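Alkaline serine protease (Pseudoalteromonas sp., PDB 1Y9Z) cleaves peptide bonds as a subtilisin-like serine protease of a cold-living bacterium, and is captured here with its nucleophile covalently blocked. Local coordinates at residues G71-I76 with G84-Q89; T127-G132 with G367-T372; S36-N41 with N78-V83; G202-S207 with Y362-G367; S31-S36 with I93-V98. All blocks are in the same frame, centred on the assembly; numbering follows the deposited sequence.

Contact 1. Residues G71-I76 with G84-Q89. With CA (calcium ion), chain C.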
# COMPACT_ATOMS: atom_id res chain seq x y z
N GLY A 71 -7.49 4.91 4.13
CA GLY A 71 -8.15 4.72 2.86
C GLY A 71 -8.17 3.26 2.43
O GLY A 71 -9.13 2.79 1.83
N THR A 72 -7.09 2.53 2.73
CA THR A 72 -7.04 1.12 2.37
C THR A 72 -8.08 0.33 3.16
O THR A 72 -8.68 -0.62 2.65
CB THR A 72 -5.63 0.55 2.63
OG1 THR A 72 -4.69 1.17 1.74
CG2 THR A 72 -5.61 -0.96 2.41
N ILE A 73 -8.30 0.75 4.40
CA ILE A 73 -9.27 0.10 5.28
C ILE A 73 -10.72 0.48 4.97
O ILE A 73 -11.60 -0.38 4.98
CB ILE A 73 -8.99 0.46 6.76
CG1 ILE A 73 -7.67 -0.17 7.21
CG2 ILE A 73 -10.14 -0.02 7.65
CD1 ILE A 73 -7.17 0.34 8.54
N ALA A 74 -10.96 1.76 4.70
CA ALA A 74 -12.33 2.20 4.48
C ALA A 74 -12.61 3.37 3.55
O ALA A 74 -13.53 4.14 3.81
CB ALA A 74 -12.97 2.47 5.84
N ALA A 75 -11.85 3.53 2.47
CA ALA A 75 -12.15 4.61 1.54
C ALA A 75 -13.60 4.35 1.12
O ALA A 75 -13.97 3.21 0.79
CB ALA A 75 -11.23 4.57 0.34
N ILE A 76 -14.42 5.39 1.14
CA ILE A 76 -15.85 5.27 0.84
C ILE A 76 -16.24 4.99 -0.61
O ILE A 76 -15.68 5.57 -1.54
CB ILE A 76 -16.58 6.53 1.32
CG1 ILE A 76 -16.35 6.70 2.82
CG2 ILE A 76 -18.07 6.43 1.02
CD1 ILE A 76 -16.87 8.01 3.38
N GLY A 84 -12.10 1.14 -0.02
CA GLY A 84 -11.31 0.38 0.93
C GLY A 84 -11.93 -0.98 1.18
O GLY A 84 -12.94 -1.33 0.57
N VAL A 85 -11.35 -1.75 2.10
CA VAL A 85 -11.85 -3.08 2.40
C VAL A 85 -13.32 -3.05 2.83
O VAL A 85 -14.11 -3.90 2.43
CB VAL A 85 -11.01 -3.76 3.51
CG1 VAL A 85 -11.59 -5.13 3.84
CG2 VAL A 85 -9.57 -3.90 3.04
N MET A 86 -13.67 -2.06 3.66
CA MET A 86 -15.04 -1.87 4.15
C MET A 86 -15.40 -0.45 3.72
O MET A 86 -15.22 0.51 4.48
CB MET A 86 -15.08 -2.01 5.67
CG MET A 86 -14.59 -3.38 6.14
SD MET A 86 -14.48 -3.55 7.93
CE MET A 86 -12.95 -2.66 8.26
N PRO A 87 -15.93 -0.29 2.50
CA PRO A 87 -16.31 1.00 1.92
C PRO A 87 -17.74 1.51 2.06
O PRO A 87 -18.04 2.60 1.57
CB PRO A 87 -15.97 0.78 0.46
CG PRO A 87 -16.55 -0.61 0.25
CD PRO A 87 -16.12 -1.37 1.51
N ASN A 88 -18.61 0.77 2.73
CA ASN A 88 -20.00 1.21 2.81
C ASN A 88 -20.47 1.96 4.05
O ASN A 88 -21.66 1.96 4.37
CB ASN A 88 -20.92 0.01 2.55
CG ASN A 88 -20.60 -0.67 1.23
OD1 ASN A 88 -20.04 -1.76 1.20
ND2 ASN A 88 -20.95 -0.01 0.13
N GLN A 89 -19.54 2.62 4.74
CA GLN A 89 -19.88 3.42 5.91
C GLN A 89 -20.59 2.65 7.02
O GLN A 89 -21.58 3.12 7.60
CB GLN A 89 -20.74 4.61 5.46
CG GLN A 89 -20.00 5.55 4.51
CD GLN A 89 -20.93 6.47 3.74
OE1 GLN A 89 -21.46 6.10 2.70
NE2 GLN A 89 -21.12 7.68 4.26
CA CA C . -14.56 6.46 -3.33

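Contact 2. Residues T127-G132 with G367-T372. With PMS (phenylmethanesulfonic acid), chain H.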
# COMPACT_ATOMS: atom_id res chain seq x y z
N THR A 127 -4.70 -1.67 14.59
CA THR A 127 -3.77 -1.80 13.48
C THR A 127 -2.66 -0.75 13.60
O THR A 127 -2.91 0.44 13.79
CB THR A 127 -4.54 -1.70 12.13
OG1 THR A 127 -3.67 -2.03 11.05
CG2 THR A 127 -5.12 -0.31 11.93
N MET A 128 -1.42 -1.23 13.49
CA MET A 128 -0.25 -0.37 13.65
C MET A 128 0.75 -0.48 12.51
O MET A 128 1.59 -1.38 12.47
CB MET A 128 0.42 -0.72 14.98
CG MET A 128 -0.54 -0.60 16.17
SD MET A 128 0.02 -1.34 17.72
CE MET A 128 -0.39 -3.05 17.44
N SER A 129 0.65 0.46 11.57
CA SER A 129 1.57 0.50 10.44
C SER A 129 2.75 1.33 10.88
O SER A 129 3.01 2.42 10.36
CB SER A 129 0.89 1.13 9.22
OG SER A 129 -0.05 0.23 8.65
N LEU A 130 3.47 0.81 11.87
CA LEU A 130 4.62 1.47 12.45
C LEU A 130 5.50 0.43 13.12
O LEU A 130 5.07 -0.69 13.37
CB LEU A 130 4.15 2.51 13.48
CG LEU A 130 3.27 2.00 14.64
CD1 LEU A 130 4.16 1.46 15.75
CD2 LEU A 130 2.42 3.14 15.17
N GLY A 131 6.74 0.81 13.40
CA GLY A 131 7.65 -0.12 14.04
C GLY A 131 8.94 0.51 14.51
O GLY A 131 9.38 1.53 13.98
N GLY A 132 9.53 -0.11 15.52
CA GLY A 132 10.79 0.34 16.07
C GLY A 132 11.67 -0.87 16.28
O GLY A 132 11.18 -2.00 16.30
N GLY A 367 5.09 -0.30 0.84
CA GLY A 367 5.43 -0.55 2.23
C GLY A 367 4.65 -1.63 2.95
O GLY A 367 3.53 -1.97 2.57
N THR A 368 5.27 -2.19 3.99
CA THR A 368 4.59 -3.19 4.79
C THR A 368 3.47 -2.45 5.53
O THR A 368 2.51 -3.06 5.99
CB THR A 368 5.54 -3.88 5.81
OG1 THR A 368 6.25 -2.89 6.56
CG2 THR A 368 6.53 -4.77 5.08
N SER A 369 3.60 -1.13 5.62
CA SER A 369 2.60 -0.29 6.27
C SER A 369 1.34 -0.21 5.42
O SER A 369 0.29 0.19 5.91
CB SER A 369 3.38 0.95 6.59
OG SER A 369 4.13 1.11 7.69
N MET A 370 1.47 -0.57 4.14
CA MET A 370 0.34 -0.57 3.20
C MET A 370 -0.32 -1.95 3.21
O MET A 370 -1.53 -2.08 3.02
CB MET A 370 0.82 -0.23 1.78
CG MET A 370 1.00 1.26 1.48
SD MET A 370 2.20 2.14 2.52
CE MET A 370 1.12 2.83 3.75
N ALA A 371 0.49 -2.99 3.42
CA ALA A 371 -0.03 -4.35 3.47
C ALA A 371 -0.84 -4.53 4.75
O ALA A 371 -1.89 -5.18 4.76
CB ALA A 371 1.12 -5.35 3.43
N THR A 372 -0.34 -3.94 5.84
CA THR A 372 -0.98 -4.04 7.14
C THR A 372 -2.48 -3.70 7.15
O THR A 372 -3.29 -4.49 7.64
CB THR A 372 -0.21 -3.20 8.18
OG1 THR A 372 1.12 -3.73 8.31
CG2 THR A 372 -0.89 -3.24 9.54
C PMS H . 6.63 2.41 7.95
S PMS H . 5.66 0.89 7.98
C1 PMS H . 6.68 3.14 9.32
C2 PMS H . 7.75 2.82 10.22
C3 PMS H . 7.84 3.47 11.49
C4 PMS H . 6.82 4.45 11.82
C5 PMS H . 5.76 4.78 10.93
C6 PMS H . 5.64 4.15 9.65
O2S PMS H . 5.87 0.26 9.28
O1S PMS H . 6.10 0.01 6.93

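Contact 3. Residues S36-N41 with N78-V83. With CA (calcium ion), chain C.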
# COMPACT_ATOMS: atom_id res chain seq x y z
N SER A 36 -11.46 15.75 6.10
CA SER A 36 -12.00 16.66 5.09
C SER A 36 -12.03 16.00 3.71
O SER A 36 -12.65 16.52 2.78
CB SER A 36 -11.16 17.94 5.01
OG SER A 36 -9.95 17.72 4.31
N HIS A 37 -11.37 14.85 3.59
CA HIS A 37 -11.31 14.12 2.32
C HIS A 37 -12.66 13.52 1.95
O HIS A 37 -13.32 12.90 2.78
CB HIS A 37 -10.25 13.01 2.42
CG HIS A 37 -9.88 12.41 1.10
ND1 HIS A 37 -8.60 12.46 0.60
CD2 HIS A 37 -10.63 11.78 0.17
CE1 HIS A 37 -8.58 11.88 -0.59
NE2 HIS A 37 -9.80 11.46 -0.87
N ASN A 38 -13.07 13.68 0.69
CA ASN A 38 -14.36 13.17 0.24
C ASN A 38 -14.53 11.66 0.41
O ASN A 38 -15.65 11.18 0.60
CB ASN A 38 -14.60 13.52 -1.23
CG ASN A 38 -14.84 15.00 -1.45
OD1 ASN A 38 -15.18 15.74 -0.53
ND2 ASN A 38 -14.67 15.45 -2.69
N ASP A 39 -13.44 10.91 0.34
CA ASP A 39 -13.52 9.46 0.48
C ASP A 39 -13.36 8.99 1.92
O ASP A 39 -13.32 7.79 2.17
CB ASP A 39 -12.46 8.79 -0.40
CG ASP A 39 -13.04 8.15 -1.65
OD1 ASP A 39 -14.18 8.50 -2.02
OD2 ASP A 39 -12.37 7.30 -2.28
N LEU A 40 -13.29 9.93 2.86
CA LEU A 40 -13.13 9.59 4.27
C LEU A 40 -14.03 10.36 5.23
O LEU A 40 -14.26 9.93 6.36
CB LEU A 40 -11.68 9.82 4.70
CG LEU A 40 -10.60 8.98 4.03
CD1 LEU A 40 -9.23 9.48 4.47
CD2 LEU A 40 -10.78 7.51 4.41
N ASN A 41 -14.55 11.49 4.78
CA ASN A 41 -15.39 12.34 5.61
C ASN A 41 -16.59 11.67 6.26
O ASN A 41 -16.81 11.82 7.47
CB ASN A 41 -15.89 13.53 4.78
CG ASN A 41 -16.67 14.53 5.60
OD1 ASN A 41 -16.09 15.31 6.36
ND2 ASN A 41 -17.99 14.51 5.46
N ASN A 78 -18.31 5.59 -3.59
CA ASN A 78 -19.11 6.73 -4.02
C ASN A 78 -18.84 7.20 -5.45
O ASN A 78 -19.01 8.37 -5.76
CB ASN A 78 -18.87 7.90 -3.07
CG ASN A 78 -17.39 8.19 -2.89
OD1 ASN A 78 -16.56 7.75 -3.69
ND2 ASN A 78 -17.05 8.95 -1.85
N ASN A 79 -18.40 6.30 -6.33
CA ASN A 79 -18.14 6.69 -7.72
C ASN A 79 -17.01 7.72 -7.92
O ASN A 79 -16.92 8.34 -8.99
CB ASN A 79 -19.43 7.21 -8.36
CG ASN A 79 -19.32 7.38 -9.87
OD1 ASN A 79 -18.98 6.44 -10.59
ND2 ASN A 79 -19.60 8.59 -10.35
N GLU A 80 -16.18 7.93 -6.91
CA GLU A 80 -15.04 8.84 -7.02
C GLU A 80 -13.89 8.26 -6.21
O GLU A 80 -14.11 7.51 -5.26
CB GLU A 80 -15.37 10.26 -6.51
CG GLU A 80 -15.46 10.42 -5.00
CD GLU A 80 -15.66 11.87 -4.57
OE1 GLU A 80 -14.69 12.67 -4.66
OE2 GLU A 80 -16.78 12.22 -4.16
N GLY A 81 -12.66 8.58 -6.60
CA GLY A 81 -11.51 8.07 -5.87
C GLY A 81 -11.36 6.56 -5.89
O GLY A 81 -11.32 5.95 -6.96
N VAL A 82 -11.28 5.96 -4.71
CA VAL A 82 -11.11 4.52 -4.59
C VAL A 82 -12.10 3.93 -3.59
O VAL A 82 -13.07 4.59 -3.20
CB VAL A 82 -9.66 4.17 -4.14
CG1 VAL A 82 -8.67 4.67 -5.18
CG2 VAL A 82 -9.37 4.80 -2.79
N VAL A 83 -11.86 2.69 -3.19
CA VAL A 83 -12.68 1.99 -2.21
C VAL A 83 -11.76 1.18 -1.31
O VAL A 83 -10.75 0.64 -1.76
CB VAL A 83 -13.69 1.01 -2.88
CG1 VAL A 83 -14.74 1.80 -3.64
CG2 VAL A 83 -12.97 0.06 -3.81
CA CA C . -14.56 6.46 -3.33

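Contact 4. Residues G202-S207 with Y362-G367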
# COMPACT_ATOMS: atom_id res chain seq x y z
N GLY A 202 1.43 -4.70 -0.85
CA GLY A 202 2.30 -3.65 -0.34
C GLY A 202 3.19 -2.91 -1.32
O GLY A 202 4.02 -2.10 -0.91
N GLU A 203 3.05 -3.19 -2.61
CA GLU A 203 3.85 -2.49 -3.63
C GLU A 203 2.86 -1.81 -4.57
O GLU A 203 1.93 -2.44 -5.06
CB GLU A 203 4.72 -3.48 -4.41
CG GLU A 203 5.50 -2.88 -5.59
CD GLU A 203 6.57 -1.88 -5.19
OE1 GLU A 203 7.06 -1.93 -4.04
OE2 GLU A 203 6.95 -1.04 -6.04
N ALA A 204 3.08 -0.52 -4.80
CA ALA A 204 2.21 0.26 -5.69
C ALA A 204 0.76 0.20 -5.21
O ALA A 204 -0.12 -0.27 -5.93
CB ALA A 204 2.32 -0.26 -7.12
N ILE A 205 0.54 0.68 -3.99
CA ILE A 205 -0.80 0.69 -3.40
C ILE A 205 -1.42 2.08 -3.49
O ILE A 205 -0.95 3.03 -2.86
CB ILE A 205 -0.75 0.25 -1.91
CG1 ILE A 205 -0.09 -1.13 -1.79
CG2 ILE A 205 -2.15 0.24 -1.33
CD1 ILE A 205 -0.71 -2.21 -2.66
N LEU A 206 -2.47 2.20 -4.29
CA LEU A 206 -3.17 3.47 -4.46
C LEU A 206 -4.17 3.67 -3.33
O LEU A 206 -4.95 2.77 -3.01
CB LEU A 206 -3.91 3.49 -5.80
CG LEU A 206 -4.76 4.73 -6.10
CD1 LEU A 206 -3.87 5.95 -6.23
CD2 LEU A 206 -5.55 4.50 -7.38
N SER A 207 -4.15 4.85 -2.71
CA SER A 207 -5.10 5.14 -1.65
C SER A 207 -5.23 6.64 -1.45
O SER A 207 -4.60 7.44 -2.16
CB SER A 207 -4.66 4.49 -0.33
OG SER A 207 -5.67 4.60 0.66
N TYR A 362 -5.00 11.45 -4.01
CA TYR A 362 -4.69 10.03 -3.92
C TYR A 362 -3.25 9.85 -4.35
O TYR A 362 -2.68 10.72 -5.01
CB TYR A 362 -5.61 9.23 -4.86
CG TYR A 362 -7.07 9.48 -4.60
CD1 TYR A 362 -7.78 8.71 -3.67
CD2 TYR A 362 -7.74 10.53 -5.24
CE1 TYR A 362 -9.11 8.99 -3.38
CE2 TYR A 362 -9.06 10.82 -4.95
CZ TYR A 362 -9.74 10.05 -4.02
OH TYR A 362 -11.05 10.35 -3.71
N GLU A 363 -2.65 8.73 -3.98
CA GLU A 363 -1.27 8.48 -4.37
C GLU A 363 -0.88 7.03 -4.16
O GLU A 363 -1.45 6.33 -3.32
CB GLU A 363 -0.32 9.38 -3.57
CG GLU A 363 1.11 9.40 -4.12
CD GLU A 363 2.00 10.42 -3.45
OE1 GLU A 363 3.15 10.58 -3.91
OE2 GLU A 363 1.56 11.06 -2.47
N TYR A 364 0.10 6.58 -4.94
CA TYR A 364 0.63 5.23 -4.82
C TYR A 364 1.75 5.24 -3.78
O TYR A 364 2.65 6.08 -3.84
CB TYR A 364 1.21 4.75 -6.15
CG TYR A 364 0.18 4.24 -7.13
CD1 TYR A 364 -0.46 5.09 -8.03
CD2 TYR A 364 -0.17 2.89 -7.14
CE1 TYR A 364 -1.42 4.61 -8.92
CE2 TYR A 364 -1.13 2.40 -8.02
CZ TYR A 364 -1.75 3.26 -8.91
OH TYR A 364 -2.70 2.76 -9.76
N TYR A 365 1.68 4.30 -2.84
CA TYR A 365 2.69 4.14 -1.79
C TYR A 365 3.16 2.69 -1.80
O TYR A 365 2.44 1.80 -2.25
CB TYR A 365 2.11 4.38 -0.39
CG TYR A 365 1.97 5.81 0.10
CD1 TYR A 365 1.77 6.05 1.46
CD2 TYR A 365 1.99 6.90 -0.77
CE1 TYR A 365 1.60 7.33 1.95
CE2 TYR A 365 1.81 8.21 -0.28
CZ TYR A 365 1.61 8.41 1.08
OH TYR A 365 1.42 9.67 1.59
N ASN A 366 4.36 2.47 -1.26
CA ASN A 366 4.94 1.13 -1.13
C ASN A 366 5.23 0.93 0.35
O ASN A 366 5.60 1.88 1.04
CB ASN A 366 6.29 1.00 -1.83
CG ASN A 366 6.25 1.32 -3.30
OD1 ASN A 366 7.27 1.69 -3.88
ND2 ASN A 366 5.09 1.16 -3.92
N GLY A 367 5.09 -0.30 0.84
CA GLY A 367 5.43 -0.55 2.23
C GLY A 367 4.65 -1.63 2.95
O GLY A 367 3.53 -1.97 2.57

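Contact 5. Residues S31-S36 with I93-V98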
# COMPACT_ATOMS: atom_id res chain seq x y z
N SER A 31 -0.57 8.50 11.78
CA SER A 31 -0.38 9.95 11.69
C SER A 31 -1.64 10.79 11.52
O SER A 31 -1.57 11.92 11.02
CB SER A 31 0.60 10.29 10.56
OG SER A 31 -0.01 10.14 9.28
N GLY A 32 -2.78 10.27 11.93
CA GLY A 32 -3.99 11.07 11.78
C GLY A 32 -4.83 10.65 10.59
O GLY A 32 -4.43 9.81 9.79
N TYR A 33 -5.98 11.30 10.46
CA TYR A 33 -6.97 10.98 9.44
C TYR A 33 -7.53 12.27 8.84
O TYR A 33 -8.12 13.07 9.56
CB TYR A 33 -8.07 10.19 10.16
CG TYR A 33 -9.24 9.69 9.34
CD1 TYR A 33 -9.32 8.35 8.96
CD2 TYR A 33 -10.32 10.53 9.05
CE1 TYR A 33 -10.45 7.85 8.33
CE2 TYR A 33 -11.45 10.04 8.41
CZ TYR A 33 -11.51 8.70 8.06
OH TYR A 33 -12.65 8.19 7.48
N ASP A 34 -7.35 12.48 7.53
CA ASP A 34 -7.88 13.71 6.92
C ASP A 34 -9.39 13.58 6.73
O ASP A 34 -9.86 13.12 5.69
CB ASP A 34 -7.21 13.99 5.57
CG ASP A 34 -7.61 15.34 5.00
OD1 ASP A 34 -7.10 15.72 3.93
OD2 ASP A 34 -8.45 16.01 5.63
N ARG A 35 -10.13 14.01 7.74
CA ARG A 35 -11.58 13.91 7.70
C ARG A 35 -12.22 14.81 6.65
O ARG A 35 -13.40 14.65 6.33
CB ARG A 35 -12.15 14.23 9.08
CG ARG A 35 -13.62 13.86 9.25
CD ARG A 35 -14.06 14.02 10.69
NE ARG A 35 -13.87 15.39 11.17
CZ ARG A 35 -14.18 15.80 12.40
NH1 ARG A 35 -13.97 17.06 12.74
NH2 ARG A 35 -14.69 14.94 13.27
N SER A 36 -11.46 15.75 6.10
CA SER A 36 -12.00 16.66 5.09
C SER A 36 -12.03 16.00 3.71
O SER A 36 -12.65 16.52 2.78
CB SER A 36 -11.16 17.94 5.01
OG SER A 36 -9.95 17.72 4.31
N ILE A 93 -14.53 3.21 13.11
CA ILE A 93 -13.10 3.48 13.06
C ILE A 93 -12.72 4.48 14.13
O ILE A 93 -13.38 5.51 14.28
CB ILE A 93 -12.71 4.08 11.69
CG1 ILE A 93 -13.19 3.17 10.57
CG2 ILE A 93 -11.19 4.27 11.63
CD1 ILE A 93 -13.03 3.77 9.18
N HIS A 94 -11.68 4.17 14.90
CA HIS A 94 -11.21 5.09 15.93
C HIS A 94 -9.78 5.47 15.57
O HIS A 94 -8.96 4.61 15.23
CB HIS A 94 -11.25 4.45 17.32
CG HIS A 94 -11.16 5.45 18.43
ND1 HIS A 94 -12.19 6.31 18.73
CD2 HIS A 94 -10.15 5.76 19.27
CE1 HIS A 94 -11.82 7.11 19.71
NE2 HIS A 94 -10.58 6.80 20.06
N ILE A 95 -9.49 6.76 15.65
CA ILE A 95 -8.17 7.26 15.31
C ILE A 95 -7.37 7.76 16.50
O ILE A 95 -7.85 8.54 17.32
CB ILE A 95 -8.29 8.44 14.30
CG1 ILE A 95 -9.14 8.02 13.09
CG2 ILE A 95 -6.91 8.90 13.86
CD1 ILE A 95 -8.59 6.83 12.31
N VAL A 96 -6.13 7.28 16.60
CA VAL A 96 -5.22 7.73 17.64
C VAL A 96 -4.00 8.21 16.86
O VAL A 96 -3.30 7.42 16.23
CB VAL A 96 -4.81 6.61 18.62
CG1 VAL A 96 -3.76 7.13 19.60
CG2 VAL A 96 -6.03 6.12 19.39
N LYS A 97 -3.78 9.52 16.87
CA LYS A 97 -2.69 10.15 16.14
C LYS A 97 -1.43 10.24 16.99
O LYS A 97 -1.36 11.04 17.93
CB LYS A 97 -3.13 11.54 15.68
CG LYS A 97 -2.12 12.29 14.83
CD LYS A 97 -2.65 13.68 14.52
CE LYS A 97 -1.63 14.54 13.79
NZ LYS A 97 -2.14 15.94 13.65
N VAL A 98 -0.42 9.43 16.66
CA VAL A 98 0.83 9.43 17.40
C VAL A 98 1.96 10.14 16.65
O VAL A 98 3.00 10.44 17.24
CB VAL A 98 1.29 7.99 17.74
CG1 VAL A 98 0.26 7.31 18.64
CG2 VAL A 98 1.50 7.19 16.46
O HOH W 1 -3.98 7.58 12.83

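Contact 1. Residues G71-I76 with G84-Q89
Gly84 packs against the C-terminal part of helix 65-74, and the tight half of this contact is built round it. With no side chain of its own, it sets its CA 3.4 Å from Gly71 O and slightly closer to Thr72 O. The chain then follows the helix backbone bond by bond: Val85 N donates to Thr72 O at 3.0 Å, and Met86 N donates to Ile73 O with an N-H...O angle of 166°. A third bond, Gly84 N to Ala75 O at 2.9 Å, ties the loop to the chain as it leaves the helix. Val85 contributes one branch, CG2, which reaches Thr72 O at 3.4 Å. Met86 runs beside Ile73, both side chains pointing the same way, and the bend at its third torsion (chi3 -78°) brings CE to 3.9 Å from Ile73 CG2.

Beyond Pro87 the grip slackens. Pro87 CB still presses on Ala75 O at 3.2 Å, but Gln89, at the partly exposed end, merely crosses Ile76 at about a right angle, its OE1 3.8 Å from Ile76 CG2. The amide NH2 of Gln89 is held instead by Ala42 O. At this end Ile76 turns its carbonyl oxygen to a calcium ion. A helix carrying His65, which probably corresponds to the family's catalytic histidine, followed by a calcium-binding loop, is typical of subtilases.

Contact 2. Residues T127-G132 with G367-T372
Ser129 points at the helix that carries Ser369, its OG directed at the main chain of that residue. Ser129 OG donates to Ser369 O at 2.8 Å, although the position of that carbonyl oxygen is less certain than most. With OG anti to the carbonyl carbon (chi1 -74°), Ser129 also brings its hydroxyl over Thr372 CB, 3.5 Å away. One turn along the helix, Thr372 slides past Thr127 in the opposite direction, and its methyl CG2 comes 3.4 Å from Thr127 OG1, a hydroxyl bonded to Ser376. Thr372 OG1 turns back instead to Thr368 O at 2.8 Å; that oxygen also accepts Thr372 N, the two donors arriving from opposite faces of its plane.

This is the subtilase catalytic-serine motif, Gly-Thr-Ser-Met-Ala, with Gly367 at the N-cap position and the nucleophile in the first turn of helix 368-385. Here Ser369 OG is bonded covalently to the sulfur of phenylmethanesulfonic acid, 1.6 Å away. The inhibitor's phenyl group extends along residues 129-131, its C6 3.2 Å from Ser129 O and its C4 3.7 Å from Leu130 CB, where the substrate-binding segment of subtilisins runs.

Contact 3. Residues S36-N41 with N78-V83
Asp39 and the turn 78-82 close on one calcium ion, in an arrangement consistent with the strong calcium site of the subtilisins. Both carboxylate oxygens of Asp39 bind the metal, OD1 at 2.5 Å and OD2 only slightly farther. From the facing segment come Asn78 OD1, at 2.4 Å from the ion, and the carbonyl oxygens of Glu80 and Val82. Ile76 O and Glu2 OE1 complete seven ligand atoms, so that the N-terminal end of the chain is also drawn into the site.

The next layer holds the ligands in place. Asn78 uses both ends of its amide: OD1 goes to the metal, while ND2 donates to Asp39 OD1 at 2.9 Å. The acceptor lies 11° from the amide plane, and amide and carboxylate are close to coplanar. The other oxygen, Asp39 OD2, takes Val82 N at 3.0 Å, so each carboxylate oxygen is gripped by one N-H as well as by the ion, which fixes the rotation of the group. Asn78 OD1 in turn accepts Glu80 N at 3.2 Å, an Asx turn that curls the loop round the metal. Gly81, at positive phi, passes close to the carboxylate.

Farther out, the Glu80 side chain is no ligand; its carboxylate stands 66° to the amide plane of Asn38, whose ND2 makes a weak hydrogen bond to Glu80 OE1 at 3.4 Å.

Contact 4. Residues G202-S207 with Y362-G367
Ile205-Ser207 and Glu363-Tyr365 form a short two-stranded antiparallel sheet, probably where the chain leaves the subtilisin-like core and returns to it: strand 205-208 comes shortly before the large sheet that begins at 214-221, consistent with the inserted barrel domain, and strand 362-365 follows that sheet. Ile205 and Tyr365 are a hydrogen-bonded pair, with Ile205 N to Tyr365 O at 2.8 Å and the return bond from Tyr365 N to Ile205 O. Ser207 and Glu363 make a second such pair; Glu363 N reaches Ser207 O at 3.0 Å. Past the strands, Gly367 N donates to Gly202 O at 2.7 Å, almost straight at 169°, and pins the residue just before the helix.

Between the two bonded pairs stands the non-hydrogen-bonded pair Leu206 and Tyr364. Leu206 CB sits over one face of the Tyr364 ring, 3.8 Å from its centroid, in a CH-pi contact. The edge of the same ring meets the main chain, CD2 lying 3.4 Å from Ala204 O. Leu206 also brings CD1 to 4.0 Å from Tyr362 CB.

Tyr365, on the other face, stacks its ring with His68, which also bonds through NE2 to Glu363 O. Ile205 shares that face and rests on Met370 and His374 of helix 368-385 and on Thr72 of helix 65-74, while Leu206 packs against Leu216 of strand 214-221.

Contact 5. Residues S31-S36 with I93-V98
Ile95 meets Tyr33 at about a right angle. Its first torsion (chi1 -53°) sets CG1 anti to the carbonyl carbon, and from there CD1 reaches Tyr33 CD1 at 3.8 Å, approaching the ring obliquely. The other branch, CG2, touches both Tyr33 CB and Gly32 CA, 4.2 Å from the latter. The hydroxyl of Tyr33 takes no part here; it bonds Leu40 O.

Near Val96 a water accepts from Gly32 N at 3.1 Å; any bond from it to Val96 O is weak. Lys97 follows, fully extended, its aliphatic stem laid along the peptide between Ser31 and Gly32. CG is 3.6 Å from Gly32 N, and CE passes Ser31 O at 3.8 Å before NZ goes on to Gln58 O. A bare glycine lets the lysine lie this close, and no direct hydrogen bond joins the segments.

Ser31 and Gly32 follow Asp30, the last residue of strand 25-30, in a sequence consistent with the Asp-Ser-Gly that holds the catalytic aspartate of subtilases. Strand 92-100 runs parallel to strand 25-30, with Ile95 also touching Ile28; Val96 points away to Ala113 and Cys117 of helix 110-119, whereas Tyr33 packs on Ala70 of helix 65-74.

Helix 65-74 and helix 368-385 connect most of these contacts. Contacts 1 and 3 share the calcium ion, and their centres lie about 9 Å apart; Ile76 N probably bonds Asp39 O, at 2.8 Å. Contact 5 encloses both along the chain and meets contact 3 at their common Ser36, with Leu40 CD1 packing 3.9 Å from Asp34 O. Contact 4 runs directly into contact 2 through their common Gly367, and Met370 SD packs 3.7 Å from Tyr365 CB. Tyr362 OH, in contact 4, reaches back to the calcium loop of contact 3, 3.2 Å from Gly81 CA. The inhibited serine of contact 2 remains remote from the metal: contacts 2 and 3 have centres about 22 Å apart.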